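Local atomic coordinates of acetate kinase (Entamoeba histolytica, PDB entry 4H0O), a protein that probably interconverts acetate and acetyl phosphate with the help of magnesium, as a pyrophosphate-dependent kinase of the ASKHA superfamily. Residues B[24-29]-B[78-83]; B[217-220]-B[225-228]; B[220-225]-B[322-327]. One frame throughout, in Å; residues are numbered along the deposited sequence.

Overall arrangement
The three contacts sample both sheets of the acetate kinase chain, which has the ribonuclease H-like fold of the ASKHA superfamily. Contact 1 packs helix 73-86 on the sheet that contains strand 26-31; contacts 2 and 3 belong to the sheet edged by the hairpin 216-222/225-229, and their centres lie about 34 and 40 Å from that of contact 1. Contacts 2 and 3 are about 7 Å apart between centres and share Gly220, which is paired with strand 225-229 and covered by Ile324. Two predicted active-site residues lie near, side chain to side chain: Asn20, a probable magnesium ligand, about 6 Å from Leu26, and His184, a probable transition-state stabiliser, about 7 Å from Cys219.

Contact 1 of 3, residues B[24-29]-B[78-83]; sequences SSLTYK and KLIIQF
Ile80 carries most of this contact, pointing from helix 73-86 into the space between Leu26 and Tyr28 on strand 26-31. The helix runs roughly along the strand, the two short axes meeting at 30° and 10.4 Å apart, so helix and strand are joined through side chains alone. Both branches of Ile80 are used. Its CG2 methyl sits over one face of the Tyr28 ring, 3.7 Å from the centroid and close to the ring normal, a CH-pi contact displaced slightly toward the rim. The other branch is extended (chi2 171°) and carries Ile80 CD1 to the strand, 3.6 Å from Tyr28 CD1 and 4.0 Å from Leu26 CD2. The terminal methyl therefore wedges between the base of the tyrosine ring and the tip of the leucine.

One turn further on, Phe83 meets the far end of the same tyrosine: its CE2 lies 3.9 Å from Tyr28 OH, the two side chains crossing at about a right angle. The hydroxyl is hydrogen-bonded to His57 ND1, and the His57 ring in turn stacks with Phe83. Leu26 continues the packing onto Ala76 and Ala77 of the helix and onto Phe19 and Val21 of the neighbouring strand.

This is the helix-on-sheet layer of a ribonuclease H-like fold. Its chemistry is apolar over nearly the whole surface, with shape and ring-methyl contacts holding helix to strand, while the tyrosine hydroxyl at the end of the cluster is paired with His57.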
loop_
_atom_site.group_PDB
_atom_site.type_symbol
_atom_site.label_atom_id
_atom_site.label_comp_id
_atom_site.label_asym_id
_atom_site.label_seq_id
_atom_site.Cartn_x
_atom_site.Cartn_y
_atom_site.Cartn_z
ATOM N N SER B 24 -19.417 -20.937 -15.461
ATOM C CA SER B 24 -20.628 -21.509 -16.046
ATOM C C SER B 24 -20.405 -22.938 -16.543
ATOM O O SER B 24 -21.358 -23.641 -16.892
ATOM C CB SER B 24 -21.136 -20.636 -17.197
ATOM O OG SER B 24 -20.628 -21.091 -18.440
ATOM N N SER B 25 -19.147 -23.369 -16.572
ATOM C CA SER B 25 -18.823 -24.690 -17.096
ATOM C C SER B 25 -17.526 -25.254 -16.529
ATOM O O SER B 25 -16.755 -24.547 -15.877
ATOM C CB SER B 25 -18.721 -24.641 -18.620
ATOM O OG SER B 25 -17.532 -23.987 -19.026
ATOM N N LEU B 26 -17.299 -26.538 -16.786
ATOM C CA LEU B 26 -16.043 -27.192 -16.450
ATOM C C LEU B 26 -15.304 -27.514 -17.742
ATOM O O LEU B 26 -15.898 -28.041 -18.684
ATOM C CB LEU B 26 -16.306 -28.483 -15.669
ATOM C CG LEU B 26 -15.092 -29.373 -15.397
ATOM C CD1 LEU B 26 -14.105 -28.652 -14.499
ATOM C CD2 LEU B 26 -15.500 -30.707 -14.781
ATOM N N THR B 27 -14.017 -27.184 -17.794
ATOM C CA THR B 27 -13.179 -27.557 -18.929
ATOM C C THR B 27 -12.094 -28.531 -18.483
ATOM O O THR B 27 -11.788 -28.623 -17.292
ATOM C CB THR B 27 -12.521 -26.331 -19.590
ATOM O OG1 THR B 27 -11.552 -25.768 -18.698
ATOM C CG2 THR B 27 -13.566 -25.282 -19.929
ATOM N N TYR B 28 -11.514 -29.256 -19.437
ATOM C CA TYR B 28 -10.454 -30.208 -19.122
ATOM C C TYR B 28 -9.477 -30.347 -20.278
ATOM O O TYR B 28 -9.814 -30.064 -21.428
ATOM C CB TYR B 28 -11.032 -31.587 -18.778
ATOM C CG TYR B 28 -11.404 -32.427 -19.986
ATOM C CD1 TYR B 28 -12.664 -32.329 -20.562
ATOM C CD2 TYR B 28 -10.499 -33.329 -20.541
ATOM C CE1 TYR B 28 -13.010 -33.098 -21.655
ATOM C CE2 TYR B 28 -10.833 -34.096 -21.639
ATOM C CZ TYR B 28 -12.089 -33.978 -22.190
ATOM O OH TYR B 28 -12.426 -34.744 -23.279
ATOM N N LYS B 29 -8.270 -30.801 -19.966
ATOM C CA LYS B 29 -7.297 -31.156 -20.985
ATOM C C LYS B 29 -6.576 -32.431 -20.566
ATOM O O LYS B 29 -6.436 -32.708 -19.372
ATOM C CB LYS B 29 -6.287 -30.024 -21.193
ATOM C CG LYS B 29 -6.853 -28.776 -21.856
ATOM C CD LYS B 29 -5.741 -27.791 -22.201
ATOM C CE LYS B 29 -6.290 -26.488 -22.767
ATOM N NZ LYS B 29 -6.960 -26.681 -24.084
ATOM N N LYS B 78 -17.685 -36.424 -13.907
ATOM C CA LYS B 78 -18.007 -37.840 -14.062
ATOM C C LYS B 78 -18.211 -38.231 -15.525
ATOM O O LYS B 78 -17.639 -39.215 -16.004
ATOM C CB LYS B 78 -19.258 -38.191 -13.250
ATOM C CG LYS B 78 -19.850 -39.557 -13.569
ATOM C CD LYS B 78 -20.467 -40.200 -12.331
ATOM C CE LYS B 78 -20.897 -41.636 -12.608
ATOM N NZ LYS B 78 -21.139 -42.402 -11.350
ATOM N N LEU B 79 -19.023 -37.451 -16.230
ATOM C CA LEU B 79 -19.332 -37.733 -17.630
ATOM C C LEU B 79 -18.103 -37.559 -18.528
ATOM O O LEU B 79 -17.964 -38.247 -19.541
ATOM C CB LEU B 79 -20.500 -36.860 -18.111
ATOM C CG LEU B 79 -21.913 -37.444 -17.970
ATOM C CD1 LEU B 79 -22.150 -38.034 -16.588
ATOM C CD2 LEU B 79 -22.971 -36.393 -18.273
ATOM N N ILE B 80 -17.212 -36.647 -18.146
ATOM C CA ILE B 80 -15.948 -36.463 -18.856
ATOM C C ILE B 80 -15.068 -37.706 -18.709
ATOM O O ILE B 80 -14.553 -38.238 -19.695
ATOM C CB ILE B 80 -15.187 -35.219 -18.344
ATOM C CG1 ILE B 80 -15.859 -33.936 -18.844
ATOM C CG2 ILE B 80 -13.733 -35.249 -18.796
ATOM C CD1 ILE B 80 -15.313 -32.665 -18.215
ATOM N N ILE B 81 -14.905 -38.156 -17.466
ATOM C CA ILE B 81 -14.139 -39.357 -17.147
ATOM C C ILE B 81 -14.711 -40.577 -17.870
ATOM O O ILE B 81 -13.966 -41.420 -18.380
ATOM C CB ILE B 81 -14.128 -39.603 -15.616
ATOM C CG1 ILE B 81 -13.322 -38.509 -14.908
ATOM C CG2 ILE B 81 -13.567 -40.978 -15.282
ATOM C CD1 ILE B 81 -13.441 -38.531 -13.396
ATOM N N GLN B 82 -16.036 -40.657 -17.920
ATOM C CA GLN B 82 -16.721 -41.738 -18.618
ATOM C C GLN B 82 -16.433 -41.716 -20.122
ATOM O O GLN B 82 -16.212 -42.762 -20.731
ATOM C CB GLN B 82 -18.228 -41.656 -18.360
ATOM C CG GLN B 82 -19.073 -42.579 -19.223
ATOM C CD GLN B 82 -20.512 -42.652 -18.746
ATOM O OE1 GLN B 82 -20.781 -42.604 -17.545
ATOM N NE2 GLN B 82 -21.446 -42.764 -19.686
ATOM N N PHE B 83 -16.430 -40.522 -20.709
ATOM C CA PHE B 83 -16.146 -40.362 -22.132
ATOM C C PHE B 83 -14.750 -40.858 -22.483
ATOM O O PHE B 83 -14.554 -41.503 -23.513
ATOM C CB PHE B 83 -16.289 -38.896 -22.546
ATOM C CG PHE B 83 -15.715 -38.579 -23.907
ATOM C CD1 PHE B 83 -16.468 -38.777 -25.057
ATOM C CD2 PHE B 83 -14.432 -38.063 -24.034
ATOM C CE1 PHE B 83 -15.946 -38.479 -26.307
ATOM C CE2 PHE B 83 -13.904 -37.764 -25.281
ATOM C CZ PHE B 83 -14.662 -37.973 -26.417
#

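Contact 2 of 3, residues B[217-220]-B[225-228]; sequences SCCG and KSFD
Cys219 and Ser226 both turn their heteroatoms away from their own backbone nitrogens (chi1 -171° and 177°), and this brings SG and OG to 3.4 Å across the beta hairpin 216-222/225-229. The pairing carries a classic beta bulge: Phe227 and Asp228 together face the single residue Gly220. Phe227 N donates to Gly220 O at 2.7 Å in a nearly straight bond (169° at the hydrogen). Asp228 N reaches the same Gly220 O only weakly, at 3.5 Å. In the other direction Gly220 N donates to Asp228 O at 2.8 Å, reaching that oxygen from somewhat outside the carbonyl plane. Three backbone bonds thus centre on one glycine, and the extra residue helps bend strand 225-229 sharply away from its partner.

Ser226 OG is hydrogen-bonded to His158 ND1; Cys219 SG packs beside it. Earlier on the strand of Cys219, Ser217 OG bonds to ND1 of His184, a predicted transition-state stabiliser, tying the hairpin to the probable active site. Cys219 CA also lies 3.6 Å from Asp228 O, a CA-H...O contact, and Cys219 SG stands at the same distance from that oxygen.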
loop_
_atom_site.group_PDB
_atom_site.type_symbol
_atom_site.label_atom_id
_atom_site.label_comp_id
_atom_site.label_asym_id
_atom_site.label_seq_id
_atom_site.Cartn_x
_atom_site.Cartn_y
_atom_site.Cartn_z
ATOM N N SER B 217 -1.426 -9.069 -9.175
ATOM C CA SER B 217 -0.490 -8.958 -8.062
ATOM C C SER B 217 0.958 -8.884 -8.542
ATOM O O SER B 217 1.263 -9.188 -9.699
ATOM C CB SER B 217 -0.663 -10.134 -7.095
ATOM O OG SER B 217 -0.147 -11.332 -7.646
ATOM N N CYS B 218 1.844 -8.463 -7.643
ATOM C CA CYS B 218 3.283 -8.504 -7.879
ATOM C C CYS B 218 3.935 -9.373 -6.818
ATOM O O CYS B 218 3.423 -9.486 -5.700
ATOM C CB CYS B 218 3.888 -7.104 -7.809
ATOM S SG CYS B 218 3.447 -6.032 -9.176
ATOM N N CYS B 219 5.067 -9.977 -7.160
ATOM C CA CYS B 219 5.791 -10.798 -6.199
ATOM C C CYS B 219 7.290 -10.505 -6.224
ATOM O O CYS B 219 7.914 -10.504 -7.288
ATOM C CB CYS B 219 5.546 -12.281 -6.475
ATOM S SG CYS B 219 6.195 -13.386 -5.198
ATOM N N GLY B 220 7.866 -10.252 -5.051
ATOM C CA GLY B 220 9.305 -10.099 -4.945
ATOM C C GLY B 220 9.930 -11.462 -4.709
ATOM O O GLY B 220 9.609 -12.133 -3.725
ATOM N N LYS B 225 12.477 -17.942 -4.548
ATOM C CA LYS B 225 11.477 -18.009 -3.484
ATOM C C LYS B 225 10.770 -16.680 -3.236
ATOM O O LYS B 225 11.389 -15.614 -3.281
ATOM C CB LYS B 225 12.105 -18.544 -2.191
ATOM C CG LYS B 225 12.359 -20.048 -2.229
ATOM C CD LYS B 225 13.700 -20.425 -1.618
ATOM C CE LYS B 225 13.643 -20.475 -0.102
ATOM N NZ LYS B 225 14.944 -20.928 0.471
ATOM N N SER B 226 9.466 -16.754 -2.990
ATOM C CA SER B 226 8.677 -15.571 -2.672
ATOM C C SER B 226 9.199 -14.929 -1.390
ATOM O O SER B 226 9.295 -15.591 -0.355
ATOM C CB SER B 226 7.205 -15.955 -2.503
ATOM O OG SER B 226 6.420 -14.835 -2.133
ATOM N N PHE B 227 9.559 -13.649 -1.466
ATOM C CA PHE B 227 9.991 -12.900 -0.293
ATOM C C PHE B 227 8.825 -12.059 0.220
ATOM O O PHE B 227 8.518 -12.059 1.412
ATOM C CB PHE B 227 11.193 -12.010 -0.626
ATOM C CG PHE B 227 11.800 -11.333 0.575
ATOM C CD1 PHE B 227 12.811 -11.949 1.298
ATOM C CD2 PHE B 227 11.360 -10.079 0.982
ATOM C CE1 PHE B 227 13.371 -11.330 2.405
ATOM C CE2 PHE B 227 11.917 -9.453 2.090
ATOM C CZ PHE B 227 12.923 -10.080 2.801
ATOM N N ASP B 228 8.177 -11.335 -0.684
ATOM C CA ASP B 228 6.946 -10.636 -0.335
ATOM C C ASP B 228 6.034 -10.547 -1.548
ATOM O O ASP B 228 6.467 -10.801 -2.677
ATOM C CB ASP B 228 7.232 -9.243 0.227
ATOM C CG ASP B 228 6.055 -8.681 1.012
ATOM O OD1 ASP B 228 5.173 -9.472 1.412
ATOM O OD2 ASP B 228 6.006 -7.454 1.231
#

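Contact 3 of 3, residues B[220-225]-B[322-327]; sequences GIVNGK and VEIGGL
Ile324, close to where helix 299-324 gives way to Gly325, lies against Val222 and Gly220 of strand 216-222. Followed outward, its side chain begins with CB, which meets the CG2 methyl of Val222 at 3.6 Å. The branch CG2 comes next: it touches the same valine methyl at 3.8 Å and lies over the main chain of Gly220, 4.0 Å from its CA. Because Gly220 has no side chain, the methyl can settle directly on the strand backbone. CG1 is tucked between the backbone N and the carbonyl carbon (chi1 67°), and from there the arm continues fully extended to CD1, which passes Gly220 CA at a looser 4.5 Å. The side chains of Val222 and Ile324 run antiparallel, alongside one another, and both also pack on Phe227 from the neighbouring strand, while Ile207 of strand 205-211 adds to the surroundings of the isoleucine.

Each segment turns away just beyond the contact. Val222 to Lys225 form a type I' turn with Asn223 and Gly224 at its corner, closed by Val222 N to Lys225 O at 2.9 Å and Lys225 N to Val222 O at 3.2 Å. The helix ends in a Schellman motif with Gly325, at positive phi, as its C-prime residue; the carbonyl of Ile324 is hydrogen-bonded by Lys205 NZ. Val322 and Glu323 pack on Gly318 and Lys315 of the second subunit. Helix end and hairpin thus meet through aliphatic contacts, Ile324 against Val222 and the Gly220 main chain, and this apolar grip depends on close fit against the bare backbone at Gly220.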
loop_
_atom_site.group_PDB
_atom_site.type_symbol
_atom_site.label_atom_id
_atom_site.label_comp_id
_atom_site.label_asym_id
_atom_site.label_seq_id
_atom_site.Cartn_x
_atom_site.Cartn_y
_atom_site.Cartn_z
ATOM N N GLY B 220 7.866 -10.252 -5.051
ATOM C CA GLY B 220 9.305 -10.099 -4.945
ATOM C C GLY B 220 9.930 -11.462 -4.709
ATOM O O GLY B 220 9.609 -12.133 -3.725
ATOM N N ILE B 221 10.817 -11.874 -5.609
ATOM C CA ILE B 221 11.381 -13.218 -5.559
ATOM C C ILE B 221 12.906 -13.212 -5.413
ATOM O O ILE B 221 13.627 -12.693 -6.272
ATOM C CB ILE B 221 10.962 -14.029 -6.799
ATOM C CG1 ILE B 221 9.435 -14.133 -6.853
ATOM C CG2 ILE B 221 11.590 -15.412 -6.768
ATOM C CD1 ILE B 221 8.894 -14.627 -8.174
ATOM N N VAL B 222 13.386 -13.789 -4.314
ATOM C CA VAL B 222 14.819 -13.864 -4.049
ATOM C C VAL B 222 15.297 -15.304 -4.173
ATOM O O VAL B 222 14.913 -16.165 -3.376
ATOM C CB VAL B 222 15.170 -13.319 -2.650
ATOM C CG1 VAL B 222 16.674 -13.406 -2.399
ATOM C CG2 VAL B 222 14.696 -11.885 -2.512
ATOM N N ASN B 223 16.128 -15.556 -5.181
ATOM C CA ASN B 223 16.686 -16.884 -5.424
ATOM C C ASN B 223 15.628 -17.979 -5.590
ATOM O O ASN B 223 15.782 -19.085 -5.070
ATOM C CB ASN B 223 17.701 -17.251 -4.334
ATOM C CG ASN B 223 18.824 -16.231 -4.219
ATOM O OD1 ASN B 223 19.047 -15.427 -5.132
ATOM N ND2 ASN B 223 19.543 -16.263 -3.100
ATOM N N GLY B 224 14.558 -17.660 -6.313
ATOM C CA GLY B 224 13.526 -18.633 -6.627
ATOM C C GLY B 224 12.389 -18.719 -5.626
ATOM O O GLY B 224 11.438 -19.480 -5.829
ATOM N N LYS B 225 12.477 -17.942 -4.548
ATOM C CA LYS B 225 11.477 -18.009 -3.484
ATOM C C LYS B 225 10.770 -16.680 -3.236
ATOM O O LYS B 225 11.389 -15.614 -3.281
ATOM C CB LYS B 225 12.105 -18.544 -2.191
ATOM C CG LYS B 225 12.359 -20.048 -2.229
ATOM C CD LYS B 225 13.700 -20.425 -1.618
ATOM C CE LYS B 225 13.643 -20.475 -0.102
ATOM N NZ LYS B 225 14.944 -20.928 0.471
ATOM N N VAL B 322 13.035 -2.495 -2.904
ATOM C CA VAL B 322 13.762 -2.150 -1.687
ATOM C C VAL B 322 13.719 -3.302 -0.683
ATOM O O VAL B 322 14.706 -3.575 0.002
ATOM C CB VAL B 322 13.222 -0.852 -1.054
ATOM C CG1 VAL B 322 13.923 -0.559 0.262
ATOM C CG2 VAL B 322 13.414 0.315 -2.005
ATOM N N GLU B 323 12.583 -3.992 -0.618
ATOM C CA GLU B 323 12.421 -5.119 0.300
ATOM C C GLU B 323 13.371 -6.274 0.004
ATOM O O GLU B 323 13.936 -6.869 0.922
ATOM C CB GLU B 323 10.993 -5.652 0.253
ATOM C CG GLU B 323 9.969 -4.812 0.978
ATOM C CD GLU B 323 8.612 -5.483 0.998
ATOM O OE1 GLU B 323 8.435 -6.437 1.785
ATOM O OE2 GLU B 323 7.731 -5.066 0.216
ATOM N N ILE B 324 13.524 -6.600 -1.277
ATOM C CA ILE B 324 14.345 -7.736 -1.691
ATOM C C ILE B 324 15.804 -7.344 -1.925
ATOM O O ILE B 324 16.656 -8.204 -2.157
ATOM C CB ILE B 324 13.778 -8.426 -2.955
ATOM C CG1 ILE B 324 13.889 -7.508 -4.176
ATOM C CG2 ILE B 324 12.332 -8.865 -2.722
ATOM C CD1 ILE B 324 13.336 -8.128 -5.456
ATOM N N GLY B 325 16.084 -6.044 -1.873
ATOM C CA GLY B 325 17.450 -5.552 -1.940
ATOM C C GLY B 325 17.989 -5.291 -3.336
ATOM O O GLY B 325 19.206 -5.297 -3.541
ATOM N N GLY B 326 17.100 -5.056 -4.297
ATOM C CA GLY B 326 17.532 -4.791 -5.660
ATOM C C GLY B 326 16.625 -5.380 -6.725
ATOM O O GLY B 326 15.537 -5.873 -6.424
ATOM N N LEU B 327 17.078 -5.327 -7.975
ATOM C CA LEU B 327 16.274 -5.776 -9.108
ATOM C C LEU B 327 17.144 -6.126 -10.315
ATOM O O LEU B 327 17.810 -5.255 -10.882
ATOM C CB LEU B 327 15.268 -4.691 -9.504
ATOM C CG LEU B 327 14.444 -4.978 -10.760
ATOM C CD1 LEU B 327 13.567 -6.195 -10.538
ATOM C CD2 LEU B 327 13.600 -3.770 -11.155
#